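Local coordinates for PKS (Streptomyces albus, PDB 4OQJ), which probably catalyses decarboxylative condensation of carrier-protein-bound acyl units, as a ketosynthase of polyketide assembly in oxazolomycin biosynthesis, at residues T40-L45 / T392-L397; Y325-G330 / I382-M387; A579-P584 / E624-A629. All coordinates share one frame; numbering follows the deposited sequence.

Interaction 1 (T40-L45 / T392-L397); sequences TFWKVL and TLVPSL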
loop_
_atom_site.group_PDB
_atom_site.type_symbol
_atom_site.label_atom_id
_atom_site.label_comp_id
_atom_site.label_asym_id
_atom_site.label_seq_id
_atom_site.Cartn_x
_atom_site.Cartn_y
_atom_site.Cartn_z
ATOM N N THR A 40 4.599 -15.571 -25.470
ATOM C CA THR A 40 5.734 -16.479 -25.317
ATOM C C THR A 40 5.680 -17.157 -23.937
ATOM O O THR A 40 6.206 -18.258 -23.752
ATOM C CB THR A 40 7.097 -15.761 -25.522
ATOM O OG1 THR A 40 7.163 -14.558 -24.749
ATOM C CG2 THR A 40 7.290 -15.396 -26.985
ATOM N N PHE A 41 5.049 -16.509 -22.962
ATOM C CA PHE A 41 4.894 -17.118 -21.636
ATOM C C PHE A 41 3.920 -18.290 -21.742
ATOM O O PHE A 41 4.135 -19.345 -21.154
ATOM C CB PHE A 41 4.404 -16.076 -20.615
ATOM C CG PHE A 41 4.357 -16.569 -19.184
ATOM C CD1 PHE A 41 5.346 -17.415 -18.670
ATOM C CD2 PHE A 41 3.350 -16.140 -18.331
ATOM C CE1 PHE A 41 5.305 -17.853 -17.344
ATOM C CE2 PHE A 41 3.311 -16.563 -16.991
ATOM C CZ PHE A 41 4.295 -17.420 -16.505
ATOM N N TRP A 42 2.853 -18.110 -22.511
ATOM C CA TRP A 42 1.898 -19.179 -22.697
ATOM C C TRP A 42 2.566 -20.353 -23.389
ATOM O O TRP A 42 2.201 -21.505 -23.154
ATOM C CB TRP A 42 0.693 -18.718 -23.504
ATOM C CG TRP A 42 -0.242 -19.841 -23.759
ATOM C CD1 TRP A 42 -0.594 -20.359 -24.963
ATOM C CD2 TRP A 42 -0.935 -20.612 -22.768
ATOM N NE1 TRP A 42 -1.471 -21.402 -24.789
ATOM C CE2 TRP A 42 -1.700 -21.574 -23.450
ATOM C CE3 TRP A 42 -0.992 -20.566 -21.367
ATOM C CZ2 TRP A 42 -2.511 -22.495 -22.784
ATOM C CZ3 TRP A 42 -1.795 -21.472 -20.706
ATOM C CH2 TRP A 42 -2.542 -22.440 -21.420
ATOM N N LYS A 43 3.553 -20.067 -24.232
ATOM C CA LYS A 43 4.273 -21.140 -24.908
ATOM C C LYS A 43 5.135 -21.920 -23.920
ATOM O O LYS A 43 5.170 -23.141 -23.968
ATOM C CB LYS A 43 5.121 -20.589 -26.050
ATOM C CG LYS A 43 4.298 -20.116 -27.237
ATOM N N VAL A 44 5.808 -21.220 -23.009
ATOM C CA VAL A 44 6.574 -21.877 -21.950
ATOM C C VAL A 44 5.660 -22.794 -21.147
ATOM O O VAL A 44 6.031 -23.919 -20.823
ATOM C CB VAL A 44 7.251 -20.841 -20.995
ATOM C CG1 VAL A 44 7.763 -21.508 -19.714
ATOM C CG2 VAL A 44 8.404 -20.133 -21.710
ATOM N N LEU A 45 4.464 -22.302 -20.833
ATOM C CA LEU A 45 3.545 -22.998 -19.936
ATOM C C LEU A 45 2.893 -24.211 -20.600
ATOM O O LEU A 45 2.909 -25.316 -20.050
ATOM C CB LEU A 45 2.453 -22.039 -19.463
ATOM C CG LEU A 45 2.889 -20.899 -18.548
ATOM C CD1 LEU A 45 1.768 -19.881 -18.420
ATOM C CD2 LEU A 45 3.278 -21.457 -17.195
ATOM N N THR A 392 -7.441 -24.114 -20.818
ATOM C CA THR A 392 -6.416 -25.128 -20.951
ATOM C C THR A 392 -5.606 -25.254 -19.662
ATOM O O THR A 392 -5.061 -24.266 -19.154
ATOM C CB THR A 392 -5.485 -24.780 -22.120
ATOM O OG1 THR A 392 -6.256 -24.706 -23.333
ATOM C CG2 THR A 392 -4.386 -25.805 -22.262
ATOM N N LEU A 393 -5.540 -26.467 -19.124
ATOM C CA LEU A 393 -4.664 -26.752 -18.002
ATOM C C LEU A 393 -3.269 -26.996 -18.545
ATOM O O LEU A 393 -3.137 -27.497 -19.666
ATOM C CB LEU A 393 -5.145 -27.973 -17.216
ATOM C CG LEU A 393 -6.486 -27.896 -16.477
ATOM C CD1 LEU A 393 -6.871 -29.274 -15.920
ATOM C CD2 LEU A 393 -6.443 -26.876 -15.361
ATOM N N VAL A 394 -2.245 -26.670 -17.757
ATOM C CA VAL A 394 -0.857 -26.914 -18.139
ATOM C C VAL A 394 -0.097 -27.633 -17.015
ATOM O O VAL A 394 -0.535 -27.629 -15.864
ATOM C CB VAL A 394 -0.111 -25.607 -18.493
ATOM C CG1 VAL A 394 -0.824 -24.845 -19.620
ATOM C CG2 VAL A 394 0.054 -24.721 -17.246
ATOM N N PRO A 395 1.047 -28.258 -17.350
ATOM C CA PRO A 395 1.788 -29.047 -16.366
ATOM C C PRO A 395 2.442 -28.217 -15.273
ATOM O O PRO A 395 2.847 -27.073 -15.500
ATOM C CB PRO A 395 2.876 -29.734 -17.202
ATOM C CG PRO A 395 2.404 -29.682 -18.596
ATOM C CD PRO A 395 1.614 -28.413 -18.700
ATOM N N SER A 396 2.516 -28.818 -14.091
ATOM C CA SER A 396 3.444 -28.419 -13.051
ATOM C C SER A 396 4.651 -29.343 -13.222
ATOM O O SER A 396 4.486 -30.553 -13.320
ATOM C CB SER A 396 2.797 -28.558 -11.670
ATOM O OG SER A 396 3.556 -27.898 -10.671
ATOM N N LEU A 397 5.855 -28.787 -13.297
ATOM C CA LEU A 397 7.015 -29.555 -13.751
ATOM C C LEU A 397 7.788 -30.234 -12.618
ATOM O O LEU A 397 7.592 -29.927 -11.441
ATOM C CB LEU A 397 7.958 -28.636 -14.542
ATOM C CG LEU A 397 7.306 -27.925 -15.739
ATOM C CD1 LEU A 397 8.320 -27.117 -16.535
ATOM C CD2 LEU A 397 6.564 -28.896 -16.658
HETATM O O HOH W 1 4.226 -25.981 -17.692
#
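Leu45, near the C-terminal end of helix 38-46, and Val394, just past the short strand 392-393, bring their CA atoms to 6.2 Å, so that the last turns of the helix lie against an extended piece of chain. In the thiolase-type fold of the ketosynthase, this joins a helix of the N-terminal half to the chain leaving helix 376-390 in the C-terminal half. Two neighbouring patches carry the contact, one centred on an indole and the other on a backbone carbonyl.

The indole belongs to Trp42. With CG anti to the backbone N (chi1 177°), the ring swings out from the helix and presents its six-membered part to Thr392 and Val394. The CB of Thr392 sits at the ring edge, 3.8 Å from Trp42 CZ2 and close to the ring plane, and its methyl CG2 touches the same corner. Val394 comes in obliquely instead, its CG1 resting 3.5 Å from Trp42 CH2. The hydroxyl of Thr392 instead hydrogen-bonds to the backbone carbonyl of His390, whose own ring stacks on Trp42. Leu386 of helix 376-390 also packs on Trp42, so the indole is in contact with that helix as well as with the chain that follows it.

One turn on, the carbonyl of Leu45 is covered by apolar groups: its O lies 3.4 Å from Val394 CB and 3.6 Å from Pro395 CD. The side chains themselves meet more loosely, through Leu45 CB and Val394 CG2. A polar link passes through a single water, which donates one hydrogen bond to Leu45 O and the other to Pro395 O, each 2.8 Å long.

Interaction 2 (Y325-G330 / I382-M387); sequences YVEAHG and IKTILM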
loop_
_atom_site.group_PDB
_atom_site.type_symbol
_atom_site.label_atom_id
_atom_site.label_comp_id
_atom_site.label_asym_id
_atom_site.label_seq_id
_atom_site.Cartn_x
_atom_site.Cartn_y
_atom_site.Cartn_z
ATOM N N TYR A 325 -8.817 -25.306 -10.133
ATOM C CA TYR A 325 -7.356 -25.175 -10.193
ATOM C C TYR A 325 -6.859 -24.243 -9.074
ATOM O O TYR A 325 -7.442 -23.190 -8.830
ATOM C CB TYR A 325 -6.876 -24.633 -11.565
ATOM C CG TYR A 325 -5.379 -24.491 -11.574
ATOM C CD1 TYR A 325 -4.569 -25.614 -11.646
ATOM C CD2 TYR A 325 -4.770 -23.249 -11.454
ATOM C CE1 TYR A 325 -3.203 -25.514 -11.595
ATOM C CE2 TYR A 325 -3.393 -23.137 -11.414
ATOM C CZ TYR A 325 -2.617 -24.277 -11.481
ATOM O OH TYR A 325 -1.239 -24.201 -11.417
ATOM N N VAL A 326 -5.779 -24.620 -8.399
ATOM C CA VAL A 326 -5.092 -23.693 -7.501
ATOM C C VAL A 326 -3.638 -23.537 -7.918
ATOM O O VAL A 326 -2.914 -24.519 -8.094
ATOM C CB VAL A 326 -5.140 -24.149 -6.011
ATOM C CG1 VAL A 326 -4.194 -23.306 -5.146
ATOM C CG2 VAL A 326 -6.552 -24.070 -5.466
ATOM N N GLU A 327 -3.226 -22.286 -8.067
ATOM C CA GLU A 327 -1.841 -21.946 -8.291
ATOM C C GLU A 327 -1.236 -21.700 -6.918
ATOM O O GLU A 327 -1.475 -20.666 -6.294
ATOM C CB GLU A 327 -1.708 -20.726 -9.213
ATOM C CG GLU A 327 -0.287 -20.127 -9.345
ATOM C CD GLU A 327 0.714 -21.050 -10.066
ATOM O OE1 GLU A 327 0.300 -22.046 -10.700
ATOM O OE2 GLU A 327 1.927 -20.762 -10.000
ATOM N N ALA A 328 -0.474 -22.684 -6.464
ATOM C CA ALA A 328 0.182 -22.670 -5.171
ATOM C C ALA A 328 1.339 -21.688 -5.130
ATOM O O ALA A 328 1.919 -21.345 -6.157
ATOM C CB ALA A 328 0.684 -24.045 -4.846
ATOM N N HIS A 329 1.667 -21.232 -3.930
ATOM C CA HIS A 329 2.899 -20.489 -3.722
ATOM C C HIS A 329 4.061 -21.384 -4.165
ATOM O O HIS A 329 4.945 -20.968 -4.918
ATOM C CB HIS A 329 3.006 -20.081 -2.254
ATOM C CG HIS A 329 4.216 -19.274 -1.941
ATOM N ND1 HIS A 329 4.499 -18.082 -2.570
ATOM C CD2 HIS A 329 5.220 -19.490 -1.059
ATOM C CE1 HIS A 329 5.630 -17.595 -2.092
ATOM N NE2 HIS A 329 6.088 -18.431 -1.177
ATOM N N GLY A 330 4.037 -22.625 -3.691
ATOM C CA GLY A 330 4.709 -23.728 -4.370
ATOM C C GLY A 330 6.218 -23.644 -4.519
ATOM O O GLY A 330 6.740 -23.762 -5.627
ATOM N N ILE A 382 -0.601 -14.391 -13.675
ATOM C CA ILE A 382 -0.648 -14.310 -15.122
ATOM C C ILE A 382 -0.711 -15.707 -15.727
ATOM O O ILE A 382 -1.426 -15.890 -16.686
ATOM C CB ILE A 382 0.533 -13.497 -15.693
ATOM C CG1 ILE A 382 0.317 -12.019 -15.345
ATOM C CG2 ILE A 382 0.606 -13.641 -17.222
ATOM C CD1 ILE A 382 1.480 -11.099 -15.664
ATOM N N LYS A 383 -0.028 -16.700 -15.154
ATOM C CA LYS A 383 -0.172 -18.072 -15.648
ATOM C C LYS A 383 -1.626 -18.483 -15.560
ATOM O O LYS A 383 -2.167 -19.080 -16.483
ATOM C CB LYS A 383 0.695 -19.068 -14.849
ATOM C CG LYS A 383 0.205 -20.531 -14.879
ATOM C CD LYS A 383 1.037 -21.422 -13.947
ATOM C CE LYS A 383 0.487 -22.850 -13.898
ATOM N NZ LYS A 383 1.279 -23.642 -12.956
ATOM N N THR A 384 -2.253 -18.168 -14.433
ATOM C CA THR A 384 -3.615 -18.617 -14.168
ATOM C C THR A 384 -4.589 -17.896 -15.095
ATOM O O THR A 384 -5.536 -18.492 -15.598
ATOM C CB THR A 384 -3.988 -18.379 -12.669
ATOM O OG1 THR A 384 -3.083 -19.123 -11.837
ATOM C CG2 THR A 384 -5.406 -18.810 -12.374
ATOM N N ILE A 385 -4.345 -16.619 -15.347
ATOM C CA ILE A 385 -5.170 -15.869 -16.296
ATOM C C ILE A 385 -5.094 -16.475 -17.703
ATOM O O ILE A 385 -6.110 -16.615 -18.374
ATOM C CB ILE A 385 -4.754 -14.385 -16.345
ATOM C CG1 ILE A 385 -5.159 -13.691 -15.046
ATOM C CG2 ILE A 385 -5.393 -13.673 -17.544
ATOM C CD1 ILE A 385 -4.534 -12.318 -14.855
ATOM N N LEU A 386 -3.898 -16.848 -18.150
ATOM C CA LEU A 386 -3.741 -17.415 -19.490
ATOM C C LEU A 386 -4.418 -18.783 -19.609
ATOM O O LEU A 386 -5.051 -19.083 -20.626
ATOM C CB LEU A 386 -2.258 -17.523 -19.854
ATOM C CG LEU A 386 -1.565 -16.159 -20.026
ATOM C CD1 LEU A 386 -0.056 -16.311 -20.090
ATOM C CD2 LEU A 386 -2.065 -15.454 -21.288
HETATM N N MSE A 387 -4.283 -19.610 -18.578
HETATM C CA MSE A 387 -4.934 -20.919 -18.549
HETATM C C MSE A 387 -6.434 -20.770 -18.716
HETATM O O MSE A 387 -7.059 -21.535 -19.450
HETATM C CB MSE A 387 -4.654 -21.652 -17.226
HETATM C CG MSE A 387 -3.242 -22.127 -17.038
HETATM SE SE MSE A 387 -2.982 -22.716 -15.177
HETATM C CE MSE A 387 -4.231 -24.192 -15.138
#
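The helix-on-sheet layer of the thiolase-type fold presses Tyr325 and Glu327 of strand 325-327 against Lys383, Thr384 and Met387 of helix 376-390. Strand and helix segments run nearly antiparallel, with their axes 9.5 Å apart. Glu327 opens a Glu-Ala-His-Gly sequence resembling the ketosynthase signature; His329, probably the counterpart of the histidine catalytic in relatives, lies two residues on and takes no part in the contact.

Alternate strand residues point at the helix. Tyr325 offers one face of its ring to Met387, a selenomethionine: the methyl CE stands 3.6 Å from the ring centroid, only 6° off the normal, a CH-pi contact. The SE atom follows over the same face, displaced from the centre toward CE2, in a Met-aromatic contact. A bend at chi3 (63°) folds CE back over the middle of the ring. Thr384 OG1 lies instead at the ring edge and 3.4 Å from Glu327 CB, while it hydrogen-bonds to the carbonyl of Gly380 one turn back in its own helix.

Polar groups gather beyond the phenol. Lys383, extended past CG, crosses the Glu327 side chain at about a right angle and donates from NZ to Glu327 OE1 at 2.9 Å, a salt bridge that reaches the syn side of the carboxylate, 17° out of its plane. Tyr325 OH donates to the same oxygen at 2.7 Å, nearly along the C-O axis, and so ties the ring to the acid two residues on. The second carboxylate oxygen, OE2, is bonded to the backbone N of Val365. With two donors on OE1 and one on OE2, the buried carboxylate is held against rotation, and its ionised form, paired with Lys383, is probably stabilised.

Interaction 3 (A579-P584 / E624-A629); sequences AELGTP and ELPDAA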
loop_
_atom_site.group_PDB
_atom_site.type_symbol
_atom_site.label_atom_id
_atom_site.label_comp_id
_atom_site.label_asym_id
_atom_site.label_seq_id
_atom_site.Cartn_x
_atom_site.Cartn_y
_atom_site.Cartn_z
ATOM N N ALA A 579 -27.829 24.673 -47.985
ATOM C CA ALA A 579 -28.765 25.674 -47.483
ATOM C C ALA A 579 -28.252 27.082 -47.780
ATOM O O ALA A 579 -28.983 27.928 -48.298
ATOM C CB ALA A 579 -28.979 25.490 -45.996
ATOM N N GLU A 580 -26.983 27.316 -47.463
ATOM C CA GLU A 580 -26.356 28.614 -47.681
ATOM C C GLU A 580 -26.316 28.993 -49.157
ATOM O O GLU A 580 -26.467 30.158 -49.508
ATOM C CB GLU A 580 -24.927 28.611 -47.121
ATOM C CG GLU A 580 -24.824 28.299 -45.638
ATOM C CD GLU A 580 -25.149 29.485 -44.753
ATOM O OE1 GLU A 580 -25.526 30.552 -45.286
ATOM O OE2 GLU A 580 -25.022 29.341 -43.519
ATOM N N LEU A 581 -26.090 28.007 -50.019
ATOM C CA LEU A 581 -25.945 28.266 -51.447
ATOM C C LEU A 581 -27.289 28.456 -52.128
ATOM O O LEU A 581 -27.347 28.909 -53.267
ATOM C CB LEU A 581 -25.195 27.122 -52.131
ATOM C CG LEU A 581 -23.749 26.869 -51.707
ATOM C CD1 LEU A 581 -23.148 25.772 -52.574
ATOM C CD2 LEU A 581 -22.906 28.139 -51.764
ATOM N N GLY A 582 -28.360 28.079 -51.438
ATOM C CA GLY A 582 -29.701 28.200 -51.979
ATOM C C GLY A 582 -30.100 27.096 -52.945
ATOM O O GLY A 582 -31.058 27.260 -53.695
ATOM N N THR A 583 -29.386 25.972 -52.923
ATOM C CA THR A 583 -29.665 24.864 -53.838
ATOM C C THR A 583 -29.967 23.574 -53.069
ATOM O O THR A 583 -29.341 23.298 -52.048
ATOM C CB THR A 583 -28.479 24.621 -54.787
ATOM O OG1 THR A 583 -28.071 25.865 -55.365
ATOM C CG2 THR A 583 -28.864 23.647 -55.893
ATOM N N PRO A 584 -30.938 22.778 -53.548
ATOM C CA PRO A 584 -31.188 21.506 -52.860
ATOM C C PRO A 584 -29.965 20.584 -52.868
ATOM O O PRO A 584 -29.235 20.548 -53.862
ATOM C CB PRO A 584 -32.341 20.895 -53.661
ATOM C CG PRO A 584 -33.041 22.075 -54.262
ATOM C CD PRO A 584 -31.964 23.070 -54.567
ATOM N N GLU A 624 -14.948 32.065 -60.201
ATOM C CA GLU A 624 -16.231 31.516 -60.635
ATOM C C GLU A 624 -17.074 30.942 -59.487
ATOM O O GLU A 624 -17.867 30.020 -59.705
ATOM C CB GLU A 624 -15.997 30.424 -61.685
ATOM N N LEU A 625 -16.909 31.484 -58.279
ATOM C CA LEU A 625 -17.693 31.050 -57.120
ATOM C C LEU A 625 -18.761 32.081 -56.765
ATOM O O LEU A 625 -18.503 33.287 -56.836
ATOM C CB LEU A 625 -16.797 30.820 -55.898
ATOM C CG LEU A 625 -15.827 29.636 -55.893
ATOM C CD1 LEU A 625 -15.043 29.621 -54.591
ATOM C CD2 LEU A 625 -16.555 28.313 -56.093
ATOM N N PRO A 626 -19.962 31.613 -56.367
ATOM C CA PRO A 626 -21.037 32.517 -55.933
ATOM C C PRO A 626 -20.720 33.235 -54.631
ATOM O O PRO A 626 -19.860 32.792 -53.872
ATOM C CB PRO A 626 -22.235 31.582 -55.749
ATOM C CG PRO A 626 -21.643 30.233 -55.532
ATOM C CD PRO A 626 -20.399 30.205 -56.361
ATOM N N ASP A 627 -21.426 34.327 -54.372
ATOM C CA ASP A 627 -21.194 35.121 -53.172
ATOM C C ASP A 627 -21.304 34.282 -51.896
ATOM O O ASP A 627 -20.493 34.434 -50.982
ATOM C CB ASP A 627 -22.179 36.290 -53.115
ATOM C CG ASP A 627 -21.870 37.363 -54.147
ATOM O OD1 ASP A 627 -21.023 37.111 -55.034
ATOM O OD2 ASP A 627 -22.477 38.454 -54.075
ATOM N N ALA A 628 -22.309 33.412 -51.831
ATOM C CA ALA A 628 -22.496 32.550 -50.662
ATOM C C ALA A 628 -21.243 31.721 -50.384
ATOM O O ALA A 628 -20.828 31.573 -49.230
ATOM C CB ALA A 628 -23.695 31.637 -50.858
ATOM N N ALA A 629 -20.645 31.179 -51.441
ATOM C CA ALA A 629 -19.418 30.402 -51.301
ATOM C C ALA A 629 -18.287 31.294 -50.791
ATOM O O ALA A 629 -17.436 30.856 -50.014
ATOM C CB ALA A 629 -19.040 29.761 -52.621
#
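Glu580 is the first residue of 579-584 to touch 624-629, and it does so through its backbone: its carbonyl O lies 3.4 Å from Ala628 CB, close enough for the methyl to press on the end of helix 568-581. Its CB is directed at the partner segment, but the side chain does not carry the contact and leans on Leu632, a turn further along helix 627-635.

Leu581 follows and makes the main apolar contact. Its chi1 (-63°) sets CG beside the backbone N, and chi2 near 180° leaves CD2 as the branch that reaches Ala628, while the CA atoms of Leu581 and Ala628 stand 5.6 Å apart. That one methyl lies 3.7 Å from Ala628 CB, and its next neighbour is the backbone N of Ala629 at 3.8 Å. Ala629 CB and Pro626 CG are more distant, the latter 4.5 Å from CD2 at the margin of the patch. The small alanine side chains let the leucine approach the backbone of the first helical turn. Leu581 also packs on Leu588 of helix 585-590, while Ala629 rests on Phe598 of helix 594-610.

At Gly582 the helix stops. Positive phi (80°) turns the chain, and Gly582 N bonds back to Ala579 O at 3.2 Å. Thr583 then leads on with its side chain against Leu588, and Pro584 takes the N-cap position of helix 585-590. The arrangement is thus the packing of one helix's C-terminal end, closed by a Schellman motif, against the first turn of another, which has Pro626 at its N-cap position, at the surface of an outlying part of the chain, about 52 Å from its centre, built of helices and short strands.

Overall arrangement
Interactions 1 and 2 form one continuous patch, their centres 10 Å apart. Helix 376-390 runs directly into strand 392-393, and Thr392 N probably hydrogen-bonds to Met387 O at 2.9 Å. Leu393 CD2 packs on Met387 CE at 3.5 Å, and Trp42 CE3 on Leu386 CB at 3.6 Å, so the helix is covered by strand 325-327 and by helix 38-46. All four segments belong to the ketosynthase region, and 325-330 itself carries His329, probably the counterpart of the histidine catalytic in related ketosynthases. Interaction 3 closes later in the chain, on the other side of its centre; its nearest atoms are about 54 Å from interaction 2 and about 56 Å from interaction 1.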